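Local structure of peroxiredoxin 5 (Alvinella pompejana, 2XHF) at residues 25-30 against 103-108; 38-43 against 141-146. The protein probably reduces hydrogen peroxide and organic hydroperoxides as a thiol-dependent antioxidant enzyme of the peroxiredoxin family. One frame throughout, in Å; residues are numbered along the deposited sequence.

Contact 1: 25-30 against 103-108; sequences VYEDVP and KIRMLA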
loop_
_atom_site.group_PDB
_atom_site.type_symbol
_atom_site.label_atom_id
_atom_site.label_comp_id
_atom_site.label_asym_id
_atom_site.label_seq_id
_atom_site.Cartn_x
_atom_site.Cartn_y
_atom_site.Cartn_z
ATOM N N VAL A 25 3.869 8.790 -13.739
ATOM C CA VAL A 25 3.735 7.664 -12.847
ATOM C C VAL A 25 5.008 7.536 -12.039
ATOM O O VAL A 25 6.009 8.203 -12.304
ATOM C CB VAL A 25 3.404 6.354 -13.593
ATOM C CG1 VAL A 25 2.063 6.478 -14.273
ATOM C CG2 VAL A 25 4.487 6.037 -14.599
ATOM N N TYR A 26 4.944 6.713 -10.999
ATOM C CA TYR A 26 6.038 6.586 -10.052
ATOM C C TYR A 26 6.553 5.161 -10.062
ATOM O O TYR A 26 5.809 4.225 -10.373
ATOM C CB TYR A 26 5.542 6.967 -8.649
ATOM C CG TYR A 26 5.022 8.361 -8.591
ATOM C CD1 TYR A 26 3.752 8.674 -9.080
ATOM C CD2 TYR A 26 5.790 9.384 -8.053
ATOM C CE1 TYR A 26 3.289 9.974 -9.053
ATOM C CE2 TYR A 26 5.336 10.672 -8.026
ATOM C CZ TYR A 26 4.084 10.968 -8.516
ATOM O OH TYR A 26 3.634 12.267 -8.473
ATOM N N GLU A 27 7.829 4.985 -9.766
ATOM C CA GLU A 27 8.399 3.648 -9.730
ATOM C C GLU A 27 9.455 3.635 -8.633
ATOM O O GLU A 27 10.289 4.551 -8.562
ATOM C CB GLU A 27 9.020 3.315 -11.083
ATOM C CG GLU A 27 9.490 1.885 -11.230
ATOM C CD GLU A 27 10.054 1.605 -12.620
ATOM O OE1 GLU A 27 10.402 2.564 -13.343
ATOM O OE2 GLU A 27 10.162 0.420 -12.968
ATOM N N ASP A 28 9.364 2.648 -7.745
ATOM C CA ASP A 28 10.306 2.439 -6.628
ATOM C C ASP A 28 10.191 3.441 -5.462
ATOM O O ASP A 28 9.941 3.048 -4.316
ATOM C CB ASP A 28 11.751 2.366 -7.111
ATOM C CG ASP A 28 11.989 1.205 -8.052
ATOM O OD1 ASP A 28 11.706 0.063 -7.653
ATOM O OD2 ASP A 28 12.455 1.429 -9.192
ATOM N N VAL A 29 10.347 4.724 -5.754
ATOM C CA VAL A 29 10.313 5.758 -4.727
ATOM C C VAL A 29 9.598 6.988 -5.265
ATOM O O VAL A 29 9.565 7.197 -6.471
ATOM C CB VAL A 29 11.735 6.146 -4.261
ATOM C CG1 VAL A 29 12.435 4.949 -3.601
ATOM C CG2 VAL A 29 12.558 6.680 -5.433
ATOM N N PRO A 30 9.018 7.808 -4.379
ATOM C CA PRO A 30 8.228 8.951 -4.850
ATOM C C PRO A 30 9.030 9.977 -5.645
ATOM O O PRO A 30 8.454 10.689 -6.478
ATOM C CB PRO A 30 7.660 9.554 -3.559
ATOM C CG PRO A 30 7.650 8.410 -2.587
ATOM C CD PRO A 30 8.874 7.600 -2.927
ATOM N N LYS A 103 10.885 -8.936 -14.371
ATOM C CA LYS A 103 10.497 -8.913 -15.767
ATOM C C LYS A 103 9.440 -7.876 -16.074
ATOM O O LYS A 103 9.253 -7.522 -17.226
ATOM C CB LYS A 103 9.997 -10.297 -16.178
ATOM C CG LYS A 103 11.098 -11.337 -16.137
ATOM C CD LYS A 103 11.901 -11.405 -17.400
ATOM C CE LYS A 103 12.315 -12.863 -17.643
ATOM N NZ LYS A 103 13.184 -13.422 -16.559
ATOM N N ILE A 104 8.753 -7.384 -15.053
ATOM C CA ILE A 104 7.624 -6.482 -15.239
ATOM C C ILE A 104 7.909 -5.163 -14.528
ATOM O O ILE A 104 8.315 -5.153 -13.369
ATOM C CB ILE A 104 6.328 -7.108 -14.669
ATOM C CG1 ILE A 104 5.991 -8.431 -15.390
ATOM C CG2 ILE A 104 5.165 -6.132 -14.776
ATOM C CD1 ILE A 104 4.898 -9.236 -14.701
ATOM N N ARG A 105 7.736 -4.056 -15.236
ATOM C CA ARG A 105 7.858 -2.735 -14.654
ATOM C C ARG A 105 6.647 -2.483 -13.759
ATOM O O ARG A 105 5.515 -2.618 -14.199
ATOM C CB ARG A 105 7.916 -1.692 -15.766
ATOM C CG ARG A 105 9.094 -1.846 -16.736
ATOM C CD ARG A 105 10.417 -1.384 -16.133
ATOM N NE ARG A 105 10.401 0.026 -15.783
ATOM C CZ ARG A 105 10.525 1.024 -16.648
ATOM N NH1 ARG A 105 10.720 0.804 -17.950
ATOM N NH2 ARG A 105 10.472 2.260 -16.190
ATOM N N MET A 106 6.910 -2.084 -12.521
ATOM C CA MET A 106 5.860 -1.878 -11.542
ATOM C C MET A 106 5.601 -0.402 -11.400
ATOM O O MET A 106 6.368 0.313 -10.749
ATOM C CB MET A 106 6.253 -2.513 -10.205
ATOM C CG MET A 106 6.331 -4.022 -10.268
ATOM S SD MET A 106 4.673 -4.729 -10.135
ATOM C CE MET A 106 4.925 -6.396 -10.735
ATOM N N LEU A 107 4.525 0.044 -12.035
ATOM C CA LEU A 107 4.181 1.444 -12.127
ATOM C C LEU A 107 3.087 1.809 -11.112
ATOM O O LEU A 107 2.021 1.223 -11.090
ATOM C CB LEU A 107 3.725 1.795 -13.540
ATOM C CG LEU A 107 4.686 1.422 -14.663
ATOM C CD1 LEU A 107 4.080 1.849 -15.983
ATOM C CD2 LEU A 107 6.065 2.038 -14.462
ATOM N N ALA A 108 3.398 2.787 -10.283
ATOM C CA ALA A 108 2.482 3.260 -9.251
ATOM C C ALA A 108 1.762 4.507 -9.724
ATOM O O ALA A 108 2.374 5.564 -9.879
ATOM C CB ALA A 108 3.241 3.538 -7.969
HETATM O O HOH W 1 9.639 -1.773 -11.570
HETATM O O HOH W 2 7.678 0.356 -8.302
#
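Glu27 and Arg105 meet with their flat groups edge to edge, the carboxylate and guanidinium planes only 15° apart, while the ring of Tyr26 has Ala108 O and Pro30 O in plane at its edge. The two segments belong to the thioredoxin-like fold of the redoxin family: the short strand 24-26 is joined by a single antiparallel bridge to the end of 105-108, an outermost strand of the mixed central sheet. Both backbone hydrogen bonds of this pair are made, Tyr26 N giving to Ala108 O at 3.0 Å and Ala108 N to Tyr26 O at 2.8 Å. Beyond the bridge the salt bridge is side-on: Arg105 NE binds Glu27 OE2 and NH2 binds OE1, each at 2.9 Å and on the syn side. Glu27 reaches this far because CG stands anti to the backbone N (chi1 -173°) and the chain continues extended, passing Met106 O with CG at 3.5 Å. Replacing this glutamate by alanine is likely to leave NE and NH2 of Arg105 without their two acceptors and the guanidinium free to turn. The hydroxyl of Tyr26 turns instead to His111. A water joins the glutamate to the strand, donating to Glu27 OE2 at 2.7 Å and accepting from Met106 N.

Contact 2: 38-43 against 141-146; sequences DVFRGR and DDNKIR
Two hydrogen bonds join Gly42 and Arg43 to Asp142, where a type II beta turn from Phe40 to Arg43 abuts the type I' turn of the 136-141/144-150 beta hairpin in the thioredoxin-like fold. The carbonyl of Arg43 accepts from Asp142 N at 2.8 Å in a nearly straight bond (172° at the hydrogen), and Asp141 CA adds a CA-H...O contact to the same oxygen. In return, Gly42 N gives its hydrogen to Asp142 OD1 at 2.8 Å, meeting the carboxylate from above its plane. With chi1 of Asp142 at -173°, its CG lies opposite the backbone N and beside the carbonyl carbon, which carries OD1 across to the glycine. Phe40 O is shared between its own turn, where it accepts from Arg43 N, and a CA-H...O contact from Asp142 CA. Arg41 NH1 is paired within its segment with Asp38 OD1, and Arg146 NE with Asp141 OD2 through the anti lone pair. The amide of Asn143 gives an ND2 hydrogen to His37 O, so it bridges from the hairpin to the start of helix 37-40. Ring and amide planes of Phe40 and Asn143 stand 87° apart, with OD1 in plane at the ring edge and 3.3 Å from Phe40 CB.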
loop_
_atom_site.group_PDB
_atom_site.type_symbol
_atom_site.label_atom_id
_atom_site.label_comp_id
_atom_site.label_asym_id
_atom_site.label_seq_id
_atom_site.Cartn_x
_atom_site.Cartn_y
_atom_site.Cartn_z
ATOM N N ASP A 38 7.303 7.432 -21.442
ATOM C CA ASP A 38 8.691 6.981 -21.511
ATOM C C ASP A 38 8.778 5.472 -21.635
ATOM O O ASP A 38 9.725 4.947 -22.200
ATOM C CB ASP A 38 9.494 7.383 -20.271
ATOM C CG ASP A 38 9.748 8.876 -20.168
ATOM O OD1 ASP A 38 9.464 9.640 -21.117
ATOM O OD2 ASP A 38 10.288 9.271 -19.113
ATOM N N VAL A 39 7.807 4.761 -21.071
ATOM C CA VAL A 39 7.907 3.312 -21.006
ATOM C C VAL A 39 7.722 2.691 -22.395
ATOM O O VAL A 39 8.386 1.712 -22.729
ATOM C CB VAL A 39 6.861 2.746 -20.002
ATOM C CG1 VAL A 39 6.914 1.227 -19.967
ATOM C CG2 VAL A 39 7.102 3.338 -18.618
ATOM N N PHE A 40 6.836 3.269 -23.205
ATOM C CA PHE A 40 6.468 2.657 -24.486
ATOM C C PHE A 40 6.876 3.496 -25.705
ATOM O O PHE A 40 6.566 3.140 -26.818
ATOM C CB PHE A 40 4.966 2.337 -24.534
ATOM C CG PHE A 40 4.499 1.488 -23.397
ATOM C CD1 PHE A 40 4.708 0.112 -23.413
ATOM C CD2 PHE A 40 3.824 2.056 -22.334
ATOM C CE1 PHE A 40 4.278 -0.689 -22.366
ATOM C CE2 PHE A 40 3.402 1.260 -21.267
ATOM C CZ PHE A 40 3.626 -0.116 -21.302
ATOM N N ARG A 41 7.592 4.591 -25.492
ATOM C CA ARG A 41 8.028 5.409 -26.627
ATOM C C ARG A 41 8.899 4.580 -27.559
ATOM O O ARG A 41 9.879 3.973 -27.128
ATOM C CB ARG A 41 8.829 6.602 -26.133
ATOM C CG ARG A 41 9.245 7.556 -27.240
ATOM C CD ARG A 41 9.837 8.856 -26.731
ATOM N NE ARG A 41 8.863 9.633 -25.972
ATOM C CZ ARG A 41 8.943 9.856 -24.664
ATOM N NH1 ARG A 41 9.973 9.385 -23.975
ATOM N NH2 ARG A 41 8.005 10.567 -24.046
ATOM N N GLY A 42 8.544 4.576 -28.840
ATOM C CA GLY A 42 9.351 3.941 -29.863
ATOM C C GLY A 42 9.416 2.423 -29.778
ATOM O O GLY A 42 10.307 1.805 -30.388
ATOM N N ARG A 43 8.506 1.813 -29.024
ATOM C CA ARG A 43 8.519 0.361 -28.911
ATOM C C ARG A 43 7.126 -0.208 -28.648
ATOM O O ARG A 43 6.175 0.529 -28.394
ATOM C CB ARG A 43 9.485 -0.063 -27.806
ATOM C CG ARG A 43 8.998 0.349 -26.463
ATOM C CD ARG A 43 9.918 0.003 -25.286
ATOM N NE ARG A 43 11.235 -0.500 -25.650
ATOM C CZ ARG A 43 12.380 0.063 -25.283
ATOM N NH1 ARG A 43 12.385 1.174 -24.560
ATOM N NH2 ARG A 43 13.528 -0.480 -25.653
ATOM N N ASP A 141 1.871 0.350 -28.778
ATOM C CA ASP A 141 2.913 0.530 -29.787
ATOM C C ASP A 141 3.219 2.023 -29.864
ATOM O O ASP A 141 2.382 2.798 -30.311
ATOM C CB ASP A 141 2.419 -0.013 -31.133
ATOM C CG ASP A 141 3.467 0.056 -32.239
ATOM O OD1 ASP A 141 4.408 0.865 -32.151
ATOM O OD2 ASP A 141 3.336 -0.743 -33.199
ATOM N N ASP A 142 4.376 2.427 -29.349
ATOM C CA ASP A 142 4.776 3.844 -29.389
ATOM C C ASP A 142 3.676 4.695 -28.788
ATOM O O ASP A 142 3.307 5.732 -29.321
ATOM C CB ASP A 142 5.068 4.302 -30.824
ATOM C CG ASP A 142 5.651 5.700 -30.889
ATOM O OD1 ASP A 142 6.399 6.079 -29.963
ATOM O OD2 ASP A 142 5.349 6.422 -31.876
ATOM N N ASN A 143 3.184 4.238 -27.646
ATOM C CA ASN A 143 2.166 4.918 -26.844
ATOM C C ASN A 143 0.759 4.960 -27.403
ATOM O O ASN A 143 -0.125 5.577 -26.808
ATOM C CB ASN A 143 2.665 6.287 -26.390
ATOM C CG ASN A 143 3.798 6.148 -25.441
ATOM O OD1 ASN A 143 3.673 5.425 -24.459
ATOM N ND2 ASN A 143 4.927 6.795 -25.725
ATOM N N LYS A 144 0.538 4.235 -28.492
ATOM C CA LYS A 144 -0.788 4.093 -29.060
ATOM C C LYS A 144 -1.362 2.723 -28.685
ATOM O O LYS A 144 -0.646 1.728 -28.639
ATOM C CB LYS A 144 -0.720 4.215 -30.581
ATOM C CG LYS A 144 -0.459 5.622 -31.090
ATOM C CD LYS A 144 -0.447 5.648 -32.614
ATOM C CE LYS A 144 -0.391 7.069 -33.160
ATOM N NZ LYS A 144 0.765 7.842 -32.616
ATOM N N ILE A 145 -2.666 2.666 -28.452
ATOM C CA ILE A 145 -3.310 1.411 -28.107
ATOM C C ILE A 145 -3.532 0.578 -29.367
ATOM O O ILE A 145 -4.141 1.047 -30.332
ATOM C CB ILE A 145 -4.639 1.679 -27.359
ATOM C CG1 ILE A 145 -4.338 2.362 -26.015
ATOM C CG2 ILE A 145 -5.429 0.394 -27.159
ATOM C CD1 ILE A 145 -5.565 2.879 -25.307
ATOM N N ARG A 146 -2.985 -0.633 -29.385
ATOM C CA ARG A 146 -3.198 -1.567 -30.500
ATOM C C ARG A 146 -4.305 -2.573 -30.214
ATOM O O ARG A 146 -4.937 -3.072 -31.136
ATOM C CB ARG A 146 -1.916 -2.332 -30.833
ATOM C CG ARG A 146 -0.830 -1.558 -31.525
ATOM C CD ARG A 146 0.298 -2.523 -31.871
ATOM N NE ARG A 146 0.745 -2.428 -33.259
ATOM C CZ ARG A 146 0.095 -2.952 -34.296
ATOM N NH1 ARG A 146 -1.048 -3.600 -34.116
ATOM N NH2 ARG A 146 0.585 -2.817 -35.520
#

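How the contacts relate
Contacts 1 and 2 have centres about 17 Å apart and lie toward the two outer strands of the same five-stranded sheet, 105-108 in the first and 144-150 in the second. Along the sequence their segments alternate. They meet through Val39, on helix 37-40 of contact 2: its CG2 lies 4.3 Å from Leu107 CD1 and 4.3 Å from Arg105 NH2 of contact 1, both packing contacts. Strand 79-84 also links them, bonded through its backbone to Arg105 and Leu107 and touched by Phe40. Contact 1 fastens the strand 24-26 to one outer strand, and contact 2 sets the turn leading into strand 44-49 against the hairpin at the other side.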